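Local coordinates for endo-b-1,4-glucanase (Nasutitermes takasagoensis, PDB 1KS8), which probably cleaves internal beta-1,4-glucosidic linkages in cellulose and related beta-glucans, as a catalytic domain of glycosyl hydrolase family 9, at residues E112-D123 with M135-D143; A308-E319 with G420-L431. All blocks are in the same frame, centred on the assembly; numbering follows the deposited sequence.

From the N terminus, the chain passes helix 89-106 before entering strand 113-117, and interaction 1 is made soon afterwards, when strand 139-142 comes back antiparallel to it. Only 11 residues separate these segments, so the contact closes a short loop and completes a small three-stranded sheet whose other edge is strand 60-61. The chain then runs on through helical structure to helix 303-319. Interaction 2 closes a far longer loop, with 100 residues between its segments, by laying helix 415-430, close to the C terminus, against that helix. The two contacts follow in series, neither nesting nor crossing, and lie on opposite sides of the chain's centre, their nearest atoms about 19 Å apart.

Interaction 1. Residues E112-D123 with M135-D143; sequences EFYGQVGQGDAD and MARPAYKID
The side chain of K141 lies along one face of the Y114 ring, its CB 3.7 Å from the ring centroid and almost directly over it. CG of K141 stands between the backbone N and the carbonyl carbon (chi1 67°), and from there the extended chain follows the ring until CD meets Y114 OH at 3.6 Å. That hydroxyl is fixed by D43 N. E112 reaches the same lysine through OE2, 3.2 Å from K141 CE, but its charge lies beyond salt-bridge range of NZ, while OE1 bonds T108. The backbones pair as adjacent antiparallel strands of the small three-stranded sheet, interrupted by a classic beta bulge: G115 and Q116 both face Y140, whose O takes a 2.8 Å bond from G115 N and a weak one from Q116 N. At the bulge itself, the Q116 and Y140 side chains run side by side, the amide nearly perpendicular to the ring and at its edge, with Q116 NE2 3.7 Å from Y140 CE2. Bonds from NE2 to G118 O (175°, in the carbonyl plane) and to D201 restrain the rotation of this amide. Nearer the helix, G118 CA lies over one face of the R137 guanidinium. D123 OD1 meets its edge in a long 3.5 Å salt bridge to R137 NH1, which a water also spans; D40 pairs with R137 NE, and F58 N donates to D123 OD2.

Interaction 2. Residues A308-E319 with G420-L431; sequences ANAAFIMLEAAE and GFQSALAALVAL
F312 and L315 carry this contact through different first torsions. With CG anti to the backbone N (chi1 -172°), the F312 ring swings out against S423, whereas L315 has CG anti to its carbonyl carbon (chi1 -71°), which directs its branched end toward segment 420-431. The methylene of S423 sits over one face of the F312 ring in a CH-pi contact, its CB 3.4 Å from F312 CE1; the serine OG is engaged by V71 O. On the opposite ring face lies CG of E316, one turn further along the same helix, and W74 adds an edge-to-face ring contact. An alanine in place of F312 would probably open a gap between the helices and leave both the S423 methylene and the W74 ring without their packing partner.

The two branches of L315 divide the work. CD1 is 3.8 Å from A424 CB and also touches A427 CB, while CD2 meets L431 CD1 at 3.9 Å. The other branch of L431 slides past E319, whose OE1 is paired with R328. Where the segments begin, A308 CB packs on F421 CB, and N309 OD1 stands 3.6 Å from G420 CA; the absence of a side chain at G420 leaves room for that oxygen. N309 OD1 is gripped by two waters, which relay it to G420 N and F421 N, while its ND2 donates to L251 O.

Small residues at G420, A424 and A427 let the axes of the short segments approach to 8.0 Å, crossing at 40° and running the same way, an arrangement consistent with neighbouring helices of one ring in the (alpha/alpha)6 barrel of family 9 glycosyl hydrolases.

Interaction 1. Residues E112-D123 with M135-D143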
# COMPACT_ATOMS: atom_id res chain seq x y z
N GLU A 112 -10.93 20.18 0.62
CA GLU A 112 -9.54 20.46 0.95
C GLU A 112 -8.96 19.19 1.55
O GLU A 112 -9.58 18.56 2.40
CB GLU A 112 -9.43 21.60 1.96
CG GLU A 112 -7.99 22.06 2.20
CD GLU A 112 -7.90 23.27 3.10
OE1 GLU A 112 -7.94 23.11 4.34
OE2 GLU A 112 -7.79 24.39 2.56
N PHE A 113 -7.77 18.82 1.11
CA PHE A 113 -7.15 17.60 1.61
C PHE A 113 -5.63 17.70 1.65
O PHE A 113 -4.99 18.03 0.65
CB PHE A 113 -7.56 16.42 0.72
CG PHE A 113 -7.09 15.10 1.24
CD1 PHE A 113 -7.68 14.53 2.35
CD2 PHE A 113 -6.03 14.43 0.62
CE1 PHE A 113 -7.23 13.31 2.86
CE2 PHE A 113 -5.57 13.22 1.12
CZ PHE A 113 -6.17 12.66 2.24
N TYR A 114 -5.05 17.42 2.81
CA TYR A 114 -3.61 17.45 2.93
C TYR A 114 -3.03 16.14 2.40
O TYR A 114 -3.38 15.06 2.87
CB TYR A 114 -3.17 17.70 4.37
CG TYR A 114 -3.24 19.17 4.73
CD1 TYR A 114 -4.45 19.77 5.07
CD2 TYR A 114 -2.10 19.97 4.63
CE1 TYR A 114 -4.52 21.15 5.31
CE2 TYR A 114 -2.17 21.34 4.87
CZ TYR A 114 -3.38 21.92 5.21
OH TYR A 114 -3.44 23.28 5.42
N GLY A 115 -2.16 16.26 1.41
CA GLY A 115 -1.57 15.09 0.79
C GLY A 115 -0.14 14.80 1.15
O GLY A 115 0.44 13.82 0.66
N GLN A 116 0.46 15.62 2.00
CA GLN A 116 1.84 15.37 2.38
C GLN A 116 2.26 16.13 3.63
O GLN A 116 1.83 17.26 3.85
CB GLN A 116 2.78 15.77 1.24
CG GLN A 116 4.19 15.19 1.34
CD GLN A 116 5.04 15.51 0.11
OE1 GLN A 116 4.60 15.32 -1.02
NE2 GLN A 116 6.26 16.00 0.34
N VAL A 117 3.07 15.48 4.46
CA VAL A 117 3.65 16.12 5.64
C VAL A 117 5.11 15.73 5.57
O VAL A 117 5.46 14.54 5.53
CB VAL A 117 3.05 15.64 6.97
CG1 VAL A 117 3.75 16.35 8.12
CG2 VAL A 117 1.56 15.93 7.01
N GLY A 118 5.97 16.75 5.53
CA GLY A 118 7.40 16.54 5.41
C GLY A 118 7.79 16.84 3.98
O GLY A 118 7.04 16.54 3.05
N GLN A 119 8.95 17.48 3.79
CA GLN A 119 9.43 17.79 2.45
C GLN A 119 10.45 16.72 2.09
O GLN A 119 11.26 16.33 2.92
CB GLN A 119 10.10 19.16 2.40
CG GLN A 119 10.57 19.51 1.00
CD GLN A 119 11.76 20.44 0.97
OE1 GLN A 119 12.76 20.21 1.65
NE2 GLN A 119 11.68 21.49 0.16
N GLY A 120 10.42 16.26 0.84
CA GLY A 120 11.36 15.24 0.42
C GLY A 120 12.82 15.52 0.75
O GLY A 120 13.49 14.69 1.37
N ASP A 121 13.32 16.69 0.36
CA ASP A 121 14.72 16.99 0.62
C ASP A 121 15.10 17.14 2.08
O ASP A 121 16.09 16.55 2.53
CB ASP A 121 15.14 18.24 -0.15
CG ASP A 121 15.18 18.01 -1.65
OD1 ASP A 121 15.04 16.84 -2.08
OD2 ASP A 121 15.35 19.00 -2.40
N ALA A 122 14.34 17.92 2.84
CA ALA A 122 14.65 18.13 4.25
C ALA A 122 14.58 16.82 5.01
O ALA A 122 15.41 16.56 5.89
CB ALA A 122 13.68 19.14 4.85
N ASP A 123 13.60 16.00 4.68
CA ASP A 123 13.43 14.72 5.35
C ASP A 123 14.57 13.75 5.01
O ASP A 123 15.20 13.18 5.89
CB ASP A 123 12.10 14.08 4.96
CG ASP A 123 11.78 12.85 5.78
OD1 ASP A 123 11.25 13.02 6.89
OD2 ASP A 123 12.08 11.73 5.33
N MET A 135 14.01 19.16 11.91
CA MET A 135 13.76 20.00 10.74
C MET A 135 12.28 20.30 10.57
O MET A 135 11.42 19.56 11.05
CB MET A 135 14.30 19.34 9.47
CG MET A 135 13.38 18.28 8.85
SD MET A 135 13.15 16.79 9.84
CE MET A 135 14.66 15.90 9.44
N ALA A 136 11.99 21.40 9.89
CA ALA A 136 10.60 21.78 9.65
C ALA A 136 9.95 20.72 8.78
O ALA A 136 10.58 20.14 7.90
CB ALA A 136 10.55 23.14 8.95
N ARG A 137 8.68 20.45 9.06
CA ARG A 137 7.91 19.47 8.30
C ARG A 137 6.69 20.15 7.70
O ARG A 137 5.61 20.16 8.29
CB ARG A 137 7.52 18.30 9.19
CG ARG A 137 8.68 17.34 9.44
CD ARG A 137 8.39 16.32 10.53
NE ARG A 137 7.30 15.40 10.22
CZ ARG A 137 7.37 14.40 9.35
NH1 ARG A 137 8.49 14.17 8.67
NH2 ARG A 137 6.32 13.60 9.17
N PRO A 138 6.85 20.75 6.51
CA PRO A 138 5.75 21.44 5.84
C PRO A 138 4.64 20.46 5.48
O PRO A 138 4.89 19.27 5.26
CB PRO A 138 6.40 22.03 4.59
CG PRO A 138 7.85 22.16 4.97
CD PRO A 138 8.10 20.90 5.75
N ALA A 139 3.41 20.97 5.44
CA ALA A 139 2.26 20.17 5.06
C ALA A 139 1.74 20.77 3.77
O ALA A 139 1.60 21.99 3.66
CB ALA A 139 1.20 20.23 6.15
N TYR A 140 1.46 19.92 2.79
CA TYR A 140 0.98 20.37 1.49
C TYR A 140 -0.42 19.83 1.24
O TYR A 140 -0.73 18.69 1.60
CB TYR A 140 1.92 19.89 0.39
CG TYR A 140 3.37 20.29 0.58
CD1 TYR A 140 3.73 21.63 0.73
CD2 TYR A 140 4.38 19.33 0.58
CE1 TYR A 140 5.07 22.00 0.88
CE2 TYR A 140 5.72 19.69 0.73
CZ TYR A 140 6.05 21.02 0.87
OH TYR A 140 7.38 21.37 1.01
N LYS A 141 -1.27 20.64 0.62
CA LYS A 141 -2.64 20.23 0.36
C LYS A 141 -3.12 20.49 -1.06
O LYS A 141 -2.49 21.21 -1.83
CB LYS A 141 -3.57 20.99 1.31
CG LYS A 141 -3.62 22.49 1.02
CD LYS A 141 -4.55 23.23 1.99
CE LYS A 141 -4.77 24.67 1.56
NZ LYS A 141 -3.50 25.43 1.47
N ILE A 142 -4.24 19.85 -1.39
CA ILE A 142 -4.89 20.07 -2.66
C ILE A 142 -6.20 20.74 -2.26
O ILE A 142 -6.68 20.55 -1.13
CB ILE A 142 -5.18 18.76 -3.45
CG1 ILE A 142 -5.88 17.73 -2.56
CG2 ILE A 142 -3.89 18.20 -4.03
CD1 ILE A 142 -6.34 16.49 -3.31
N ASP A 143 -6.76 21.56 -3.14
CA ASP A 143 -8.01 22.24 -2.87
C ASP A 143 -8.68 22.58 -4.21
O ASP A 143 -8.24 22.09 -5.25
CB ASP A 143 -7.79 23.51 -2.04
CG ASP A 143 -6.69 24.40 -2.59
OD1 ASP A 143 -6.60 24.56 -3.82
OD2 ASP A 143 -5.92 24.96 -1.77
O HOH W 1 10.47 17.81 6.24
O HOH W 2 10.92 15.47 7.78

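Interaction 2. Residues A308-E319 with G420-L431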
# COMPACT_ATOMS: atom_id res chain seq x y z
N ALA A 308 4.14 -9.57 -6.30
CA ALA A 308 3.14 -9.83 -5.28
C ALA A 308 1.81 -9.15 -5.64
O ALA A 308 0.74 -9.68 -5.36
CB ALA A 308 3.63 -9.35 -3.92
N ASN A 309 1.88 -7.97 -6.25
CA ASN A 309 0.66 -7.28 -6.66
C ASN A 309 -0.05 -8.11 -7.73
O ASN A 309 -1.27 -8.24 -7.72
CB ASN A 309 0.97 -5.89 -7.23
CG ASN A 309 1.33 -4.88 -6.16
OD1 ASN A 309 1.39 -5.22 -4.98
ND2 ASN A 309 1.56 -3.64 -6.57
N ALA A 310 0.74 -8.66 -8.65
CA ALA A 310 0.18 -9.49 -9.71
C ALA A 310 -0.44 -10.73 -9.07
O ALA A 310 -1.52 -11.17 -9.47
CB ALA A 310 1.27 -9.89 -10.69
N ALA A 311 0.24 -11.28 -8.07
CA ALA A 311 -0.28 -12.46 -7.38
C ALA A 311 -1.64 -12.16 -6.77
O ALA A 311 -2.55 -12.99 -6.83
CB ALA A 311 0.70 -12.91 -6.29
N PHE A 312 -1.80 -10.97 -6.19
CA PHE A 312 -3.09 -10.64 -5.60
C PHE A 312 -4.18 -10.51 -6.65
O PHE A 312 -5.31 -10.93 -6.43
CB PHE A 312 -3.01 -9.34 -4.79
CG PHE A 312 -4.26 -9.07 -4.00
CD1 PHE A 312 -4.68 -9.97 -3.02
CD2 PHE A 312 -5.05 -7.96 -4.28
CE1 PHE A 312 -5.87 -9.77 -2.33
CE2 PHE A 312 -6.25 -7.76 -3.59
CZ PHE A 312 -6.65 -8.66 -2.62
N ILE A 313 -3.84 -9.92 -7.80
CA ILE A 313 -4.83 -9.80 -8.87
C ILE A 313 -5.25 -11.20 -9.30
O ILE A 313 -6.43 -11.44 -9.58
CB ILE A 313 -4.25 -9.02 -10.09
CG1 ILE A 313 -4.12 -7.54 -9.74
CG2 ILE A 313 -5.14 -9.20 -11.31
CD1 ILE A 313 -5.45 -6.85 -9.41
N MET A 314 -4.30 -12.12 -9.34
CA MET A 314 -4.60 -13.50 -9.73
C MET A 314 -5.52 -14.16 -8.72
O MET A 314 -6.44 -14.89 -9.09
CB MET A 314 -3.31 -14.31 -9.86
CG MET A 314 -2.47 -13.92 -11.06
SD MET A 314 -1.01 -14.95 -11.21
CE MET A 314 -0.02 -13.96 -12.32
N LEU A 315 -5.28 -13.91 -7.44
CA LEU A 315 -6.10 -14.49 -6.38
C LEU A 315 -7.52 -13.91 -6.45
O LEU A 315 -8.50 -14.62 -6.21
CB LEU A 315 -5.46 -14.23 -5.02
CG LEU A 315 -4.20 -15.07 -4.80
CD1 LEU A 315 -3.34 -14.48 -3.68
CD2 LEU A 315 -4.59 -16.50 -4.48
N GLU A 316 -7.63 -12.63 -6.79
CA GLU A 316 -8.93 -11.99 -6.90
C GLU A 316 -9.66 -12.55 -8.13
O GLU A 316 -10.87 -12.74 -8.11
CB GLU A 316 -8.78 -10.47 -7.03
CG GLU A 316 -8.53 -9.77 -5.70
CD GLU A 316 -9.79 -9.63 -4.88
OE1 GLU A 316 -9.70 -9.45 -3.64
OE2 GLU A 316 -10.89 -9.68 -5.47
N ALA A 317 -8.90 -12.80 -9.19
CA ALA A 317 -9.47 -13.35 -10.42
C ALA A 317 -10.00 -14.75 -10.17
O ALA A 317 -11.06 -15.13 -10.67
CB ALA A 317 -8.42 -13.38 -11.51
N ALA A 318 -9.26 -15.53 -9.38
CA ALA A 318 -9.67 -16.90 -9.07
C ALA A 318 -11.03 -16.89 -8.36
O ALA A 318 -11.84 -17.80 -8.56
CB ALA A 318 -8.62 -17.58 -8.19
N GLU A 319 -11.27 -15.87 -7.54
CA GLU A 319 -12.53 -15.76 -6.82
C GLU A 319 -13.70 -15.54 -7.78
O GLU A 319 -14.85 -15.84 -7.44
CB GLU A 319 -12.48 -14.62 -5.80
CG GLU A 319 -11.51 -14.88 -4.66
CD GLU A 319 -11.90 -16.09 -3.83
OE1 GLU A 319 -11.00 -16.79 -3.32
OE2 GLU A 319 -13.12 -16.34 -3.68
N GLY A 420 -0.12 -5.36 -1.45
CA GLY A 420 -0.59 -6.49 -2.24
C GLY A 420 -0.11 -7.79 -1.63
O GLY A 420 -0.84 -8.77 -1.55
N PHE A 421 1.15 -7.77 -1.19
CA PHE A 421 1.81 -8.91 -0.55
C PHE A 421 1.00 -9.40 0.66
O PHE A 421 0.67 -10.58 0.76
CB PHE A 421 3.21 -8.47 -0.12
CG PHE A 421 3.98 -9.49 0.67
CD1 PHE A 421 4.38 -10.69 0.09
CD2 PHE A 421 4.35 -9.22 1.99
CE1 PHE A 421 5.15 -11.60 0.82
CE2 PHE A 421 5.12 -10.13 2.71
CZ PHE A 421 5.52 -11.32 2.13
N GLN A 422 0.67 -8.48 1.56
CA GLN A 422 -0.09 -8.86 2.75
C GLN A 422 -1.47 -9.39 2.42
O GLN A 422 -1.92 -10.38 3.00
CB GLN A 422 -0.20 -7.67 3.72
CG GLN A 422 -0.81 -8.07 5.05
CD GLN A 422 -0.74 -6.97 6.09
OE1 GLN A 422 0.35 -6.48 6.41
NE2 GLN A 422 -1.89 -6.58 6.62
N SER A 423 -2.15 -8.74 1.47
CA SER A 423 -3.48 -9.20 1.09
C SER A 423 -3.41 -10.58 0.43
O SER A 423 -4.32 -11.39 0.61
CB SER A 423 -4.14 -8.18 0.17
OG SER A 423 -4.41 -6.99 0.90
N ALA A 424 -2.34 -10.84 -0.31
CA ALA A 424 -2.16 -12.14 -0.96
C ALA A 424 -1.94 -13.21 0.11
O ALA A 424 -2.42 -14.34 -0.02
CB ALA A 424 -0.98 -12.09 -1.92
N LEU A 425 -1.22 -12.86 1.16
CA LEU A 425 -0.97 -13.80 2.24
C LEU A 425 -2.28 -14.17 2.92
O LEU A 425 -2.53 -15.33 3.23
CB LEU A 425 -0.00 -13.20 3.27
CG LEU A 425 1.46 -13.09 2.82
CD1 LEU A 425 2.22 -12.17 3.76
CD2 LEU A 425 2.08 -14.48 2.78
N ALA A 426 -3.14 -13.17 3.14
CA ALA A 426 -4.43 -13.41 3.76
C ALA A 426 -5.24 -14.37 2.89
O ALA A 426 -5.93 -15.26 3.40
CB ALA A 426 -5.19 -12.10 3.94
N ALA A 427 -5.15 -14.19 1.57
CA ALA A 427 -5.87 -15.05 0.64
C ALA A 427 -5.34 -16.48 0.71
O ALA A 427 -6.12 -17.44 0.73
CB ALA A 427 -5.74 -14.51 -0.79
N LEU A 428 -4.02 -16.64 0.74
CA LEU A 428 -3.44 -17.97 0.81
C LEU A 428 -3.87 -18.68 2.09
O LEU A 428 -4.14 -19.87 2.08
CB LEU A 428 -1.91 -17.88 0.73
CG LEU A 428 -1.39 -17.41 -0.63
CD1 LEU A 428 0.12 -17.23 -0.58
CD2 LEU A 428 -1.78 -18.41 -1.71
N VAL A 429 -3.93 -17.94 3.20
CA VAL A 429 -4.36 -18.53 4.46
C VAL A 429 -5.83 -18.93 4.37
O VAL A 429 -6.22 -20.01 4.82
CB VAL A 429 -4.18 -17.55 5.64
CG1 VAL A 429 -4.77 -18.16 6.91
CG2 VAL A 429 -2.71 -17.25 5.85
N ALA A 430 -6.64 -18.06 3.76
CA ALA A 430 -8.07 -18.33 3.62
C ALA A 430 -8.33 -19.57 2.78
O ALA A 430 -9.32 -20.28 2.99
CB ALA A 430 -8.76 -17.12 2.99
N LEU A 431 -7.43 -19.83 1.83
CA LEU A 431 -7.55 -20.99 0.95
C LEU A 431 -6.99 -22.26 1.57
O LEU A 431 -7.07 -23.34 0.97
CB LEU A 431 -6.84 -20.70 -0.37
CG LEU A 431 -7.44 -19.56 -1.21
CD1 LEU A 431 -6.47 -19.17 -2.32
CD2 LEU A 431 -8.77 -20.00 -1.80
O HOH W 3 2.95 -6.21 -2.83
O HOH W 4 0.93 -3.26 -3.13